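Local coordinates for protein methoxy mycolic acid synthase 2 (PDB 1TPY) that converts a double bond of mycolic acids into a cis cyclopropane ring, using a methylene group from S-adenosyl-L-methionine, at residues I133-I136 with G137-E140. Residues are numbered along the deposited sequence; the frame is centred on the assembly and turned at random.
Sequences IVSI and GAFE. With SAH (S-adenosyl-L-homocysteine), chain C; 16A (cetyl-trimethyl-ammonium), chain D.
The flat peptide group joining Ile136 to Gly137 has different neighbours on its two faces: the Ile136 side chain on one, with the carboxylate of S-adenosyl-L-homocysteine beyond the carbonyl oxygen on the same side, and water 1 on the other, with the Ala138 methyl farther out. At the carbonyl end, Ile136 O accepts a hydrogen bond from the amine of S-adenosyl-L-homocysteine, SAH N, at 2.8 Å. Placing Ile136 CG2 anti to the backbone N, beside the carbonyl carbon, sets this methyl on the carboxylate side, 3.4 Å from SAH O. The chain turns at Gly137 with a positive phi (68°), a conformation favoured by glycine, and Gly137 O comes within 3.1 Å of 16A C19, a methyl of the bound detergent's ammonium head.

In the Rossmann-like fold of such methyltransferases, strand 132-136, lying between parallel strands 67-71 and 163-171, ends at the S-adenosyl-L-methionine site, and the chain turns there toward helix 139-142. Water 1 bridges the turn, donating to Ser135 OG (2.8 Å) and accepting from Ala138 N (2.9 Å); the hydroxyl also hydrogen-bonds to Ile71 O on the neighbouring strand. Beside it, Ala138 CB rests 3.5 Å from Ser135 OG and 3.1 Å from the ribose oxygen SAH O4'. The Phe139 ring leads away to meet His147 and Phe142, whereas Glu140 lays CB against the detergent tail, 3.5 Å from 16A C13, and its OE2 is hydrogen-bonded to Ile169 N.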
ATOM      1  N   ILE A 133      -9.397   5.420  -9.351  1.00 23.37           N
ATOM      2  CA  ILE A 133      -8.335   5.566  -8.375  1.00 21.34           C
ATOM      3  C   ILE A 133      -8.001   4.239  -7.714  1.00 23.04           C
ATOM      4  O   ILE A 133      -8.894   3.491  -7.309  1.00 23.19           O
ATOM      5  CB  ILE A 133      -8.711   6.553  -7.242  1.00 18.83           C
ATOM      6  CG1 ILE A 133      -9.017   7.940  -7.809  1.00 18.07           C
ATOM      7  CG2 ILE A 133      -7.563   6.656  -6.245  1.00 18.63           C
ATOM      8  CD1 ILE A 133      -9.688   8.858  -6.804  1.00 16.75           C
ATOM      9  N   VAL A 134      -6.710   3.945  -7.634  1.00 19.81           N
ATOM     10  CA  VAL A 134      -6.253   2.750  -6.956  1.00 20.58           C
ATOM     11  C   VAL A 134      -5.268   3.226  -5.890  1.00 20.91           C
ATOM     12  O   VAL A 134      -4.463   4.131  -6.126  1.00 20.19           O
ATOM     13  CB  VAL A 134      -5.542   1.758  -7.910  1.00 20.74           C
ATOM     14  CG1 VAL A 134      -4.313   2.393  -8.520  1.00 19.26           C
ATOM     15  CG2 VAL A 134      -5.168   0.500  -7.146  1.00 20.65           C
ATOM     16  N   SER A 135      -5.366   2.652  -4.705  1.00 21.26           N
ATOM     17  CA  SER A 135      -4.463   3.010  -3.625  1.00 22.88           C
ATOM     18  C   SER A 135      -4.247   1.749  -2.817  1.00 21.93           C
ATOM     19  O   SER A 135      -5.172   1.227  -2.194  1.00 22.65           O
ATOM     20  CB  SER A 135      -5.060   4.105  -2.739  1.00 22.40           C
ATOM     21  OG  SER A 135      -4.101   4.523  -1.785  1.00 24.01           O
ATOM     22  N   ILE A 136      -3.015   1.268  -2.839  1.00 21.66           N
ATOM     23  CA  ILE A 136      -2.660   0.046  -2.150  1.00 21.14           C
ATOM     24  C   ILE A 136      -1.569   0.280  -1.123  1.00 22.04           C
ATOM     25  O   ILE A 136      -0.456   0.670  -1.470  1.00 22.10           O
ATOM     26  CB  ILE A 136      -2.173  -1.000  -3.176  1.00 21.62           C
ATOM     27  CG1 ILE A 136      -3.269  -1.232  -4.220  1.00 19.13           C
ATOM     28  CG2 ILE A 136      -1.786  -2.292  -2.473  1.00 19.14           C
ATOM     29  CD1 ILE A 136      -2.796  -1.976  -5.444  1.00 19.86           C
ATOM     30  N   GLY A 137      -1.896   0.043   0.145  1.00 22.05           N
ATOM     31  CA  GLY A 137      -0.922   0.204   1.209  1.00 20.82           C
ATOM     32  C   GLY A 137      -0.469   1.622   1.494  1.00 21.94           C
ATOM     33  O   GLY A 137       0.575   1.824   2.106  1.00 22.84           O
ATOM     34  N   ALA A 138      -1.248   2.609   1.066  1.00 20.92           N
ATOM     35  CA  ALA A 138      -0.890   4.000   1.307  1.00 21.26           C
ATOM     36  C   ALA A 138      -1.736   4.600   2.428  1.00 20.35           C
ATOM     37  O   ALA A 138      -1.240   5.367   3.249  1.00 21.39           O
ATOM     38  CB  ALA A 138      -1.070   4.816   0.028  1.00 18.98           C
ATOM     39  N   PHE A 139      -3.010   4.226   2.449  1.00 19.96           N
ATOM     40  CA  PHE A 139      -3.982   4.715   3.426  1.00 21.13           C
ATOM     41  C   PHE A 139      -3.498   4.700   4.881  1.00 22.48           C
ATOM     42  O   PHE A 139      -3.761   5.637   5.638  1.00 21.81           O
ATOM     43  CB  PHE A 139      -5.259   3.883   3.321  1.00 19.27           C
ATOM     44  CG  PHE A 139      -6.460   4.518   3.969  1.00 19.59           C
ATOM     45  CD1 PHE A 139      -7.167   5.530   3.313  1.00 17.81           C
ATOM     46  CD2 PHE A 139      -6.904   4.088   5.216  1.00 17.64           C
ATOM     47  CE1 PHE A 139      -8.304   6.102   3.890  1.00 17.85           C
ATOM     48  CE2 PHE A 139      -8.044   4.656   5.807  1.00 21.05           C
ATOM     49  CZ  PHE A 139      -8.747   5.666   5.141  1.00 15.20           C
ATOM     50  N   GLU A 140      -2.812   3.623   5.260  1.00 22.37           N
ATOM     51  CA  GLU A 140      -2.298   3.455   6.616  1.00 24.26           C
ATOM     52  C   GLU A 140      -1.442   4.643   7.066  1.00 25.57           C
ATOM     53  O   GLU A 140      -1.314   4.907   8.263  1.00 24.81           O
ATOM     54  CB  GLU A 140      -1.479   2.161   6.709  1.00 24.40           C
ATOM     55  CG  GLU A 140      -2.231   0.894   6.285  1.00 28.36           C
ATOM     56  CD  GLU A 140      -2.087   0.568   4.801  1.00 27.22           C
ATOM     57  OE1 GLU A 140      -2.179   1.489   3.965  1.00 28.43           O
ATOM     58  OE2 GLU A 140      -1.890  -0.619   4.470  1.00 28.90           O
TER
HETATM   59  N   SAH C1900       1.153   1.220  -3.661  1.00 15.42           N
HETATM   60  CA  SAH C1900       2.515   0.686  -3.696  1.00 19.65           C
HETATM   61  CB  SAH C1900       3.395   1.282  -2.567  1.00 17.13           C
HETATM   62  CG  SAH C1900       2.915   1.125  -1.124  1.00 18.06           C
HETATM   63  SD  SAH C1900       4.048   1.855   0.089  1.00 24.06           S
HETATM   64  C   SAH C1900       2.505  -0.839  -3.590  1.00 19.58           C
HETATM   65  O   SAH C1900       1.427  -1.403  -3.324  1.00 20.69           O
HETATM   66  OXT SAH C1900       3.574  -1.455  -3.759  1.00 23.01           O
HETATM   67  C5' SAH C1900       3.115   3.297   0.667  1.00 22.87           C
HETATM   68  C4' SAH C1900       3.029   4.364  -0.434  1.00 23.44           C
HETATM   69  O4' SAH C1900       2.020   5.368  -0.170  1.00 25.51           O
HETATM   70  C3' SAH C1900       4.337   5.125  -0.646  1.00 24.00           C
HETATM   71  O3' SAH C1900       4.564   5.279  -2.059  1.00 22.97           O
HETATM   72  C2' SAH C1900       4.090   6.444   0.028  1.00 24.91           C
HETATM   73  O2' SAH C1900       4.959   7.471  -0.481  1.00 21.62           O
HETATM   74  C1' SAH C1900       2.644   6.656  -0.279  1.00 24.29           C
HETATM   75  N9  SAH C1900       1.943   7.678   0.605  1.00 24.45           N
HETATM   76  C8  SAH C1900       1.836   7.779   1.955  1.00 22.76           C
HETATM   77  N7  SAH C1900       1.153   8.781   2.409  1.00 24.00           N
HETATM   78  C5  SAH C1900       0.757   9.424   1.232  1.00 23.44           C
HETATM   79  C6  SAH C1900      -0.013  10.588   0.962  1.00 22.51           C
HETATM   80  N6  SAH C1900      -0.542  11.339   1.924  1.00 23.08           N
HETATM   81  N1  SAH C1900      -0.212  10.940  -0.352  1.00 24.24           N
HETATM   82  C2  SAH C1900       0.323  10.183  -1.338  1.00 24.75           C
HETATM   83  N3  SAH C1900       1.064   9.071  -1.208  1.00 23.42           N
HETATM   84  C4  SAH C1900       1.242   8.748   0.123  1.00 23.47           C
HETATM   85  C1  16A D1901       4.023  -5.120   6.018  1.00 28.91           C
HETATM   86  C2  16A D1901       3.613  -4.027   7.004  1.00 29.99           C
HETATM   87  C3  16A D1901       2.676  -4.599   8.079  1.00 30.46           C
HETATM   88  C4  16A D1901       2.211  -3.610   9.138  1.00 29.63           C
HETATM   89  C5  16A D1901       1.288  -4.332  10.134  1.00 28.27           C
HETATM   90  C6  16A D1901       0.730  -3.463  11.272  1.00 27.62           C
HETATM   91  C7  16A D1901       1.719  -2.858  12.301  1.00 26.89           C
HETATM   92  C8  16A D1901       1.247  -1.640  13.132  1.00 27.69           C
HETATM   93  C9  16A D1901       0.635  -0.448  12.357  1.00 27.18           C
HETATM   94  C10 16A D1901       1.575   0.299  11.380  1.00 26.67           C
HETATM   95  C11 16A D1901       0.883   1.153  10.288  1.00 28.97           C
HETATM   96  C12 16A D1901       1.768   1.523   9.088  1.00 31.66           C
HETATM   97  C13 16A D1901       1.483   0.639   7.868  1.00 33.07           C
HETATM   98  C14 16A D1901       2.434   0.954   6.716  1.00 35.34           C
HETATM   99  C15 16A D1901       2.251  -0.151   5.662  1.00 36.54           C
HETATM  100  C16 16A D1901       3.310   0.060   4.560  1.00 37.00           C
HETATM  101  N1  16A D1901       3.545  -0.814   3.330  1.00 37.05           N
HETATM  102  C17 16A D1901       4.511  -0.663   2.410  1.00 37.68           C
HETATM  103  C18 16A D1901       3.665  -2.270   3.723  1.00 36.84           C
HETATM  104  C19 16A D1901       2.308  -0.757   2.462  1.00 36.17           C
HETATM  105  O   HOH W   1      -4.029   2.555   0.225  1.00 20.59           O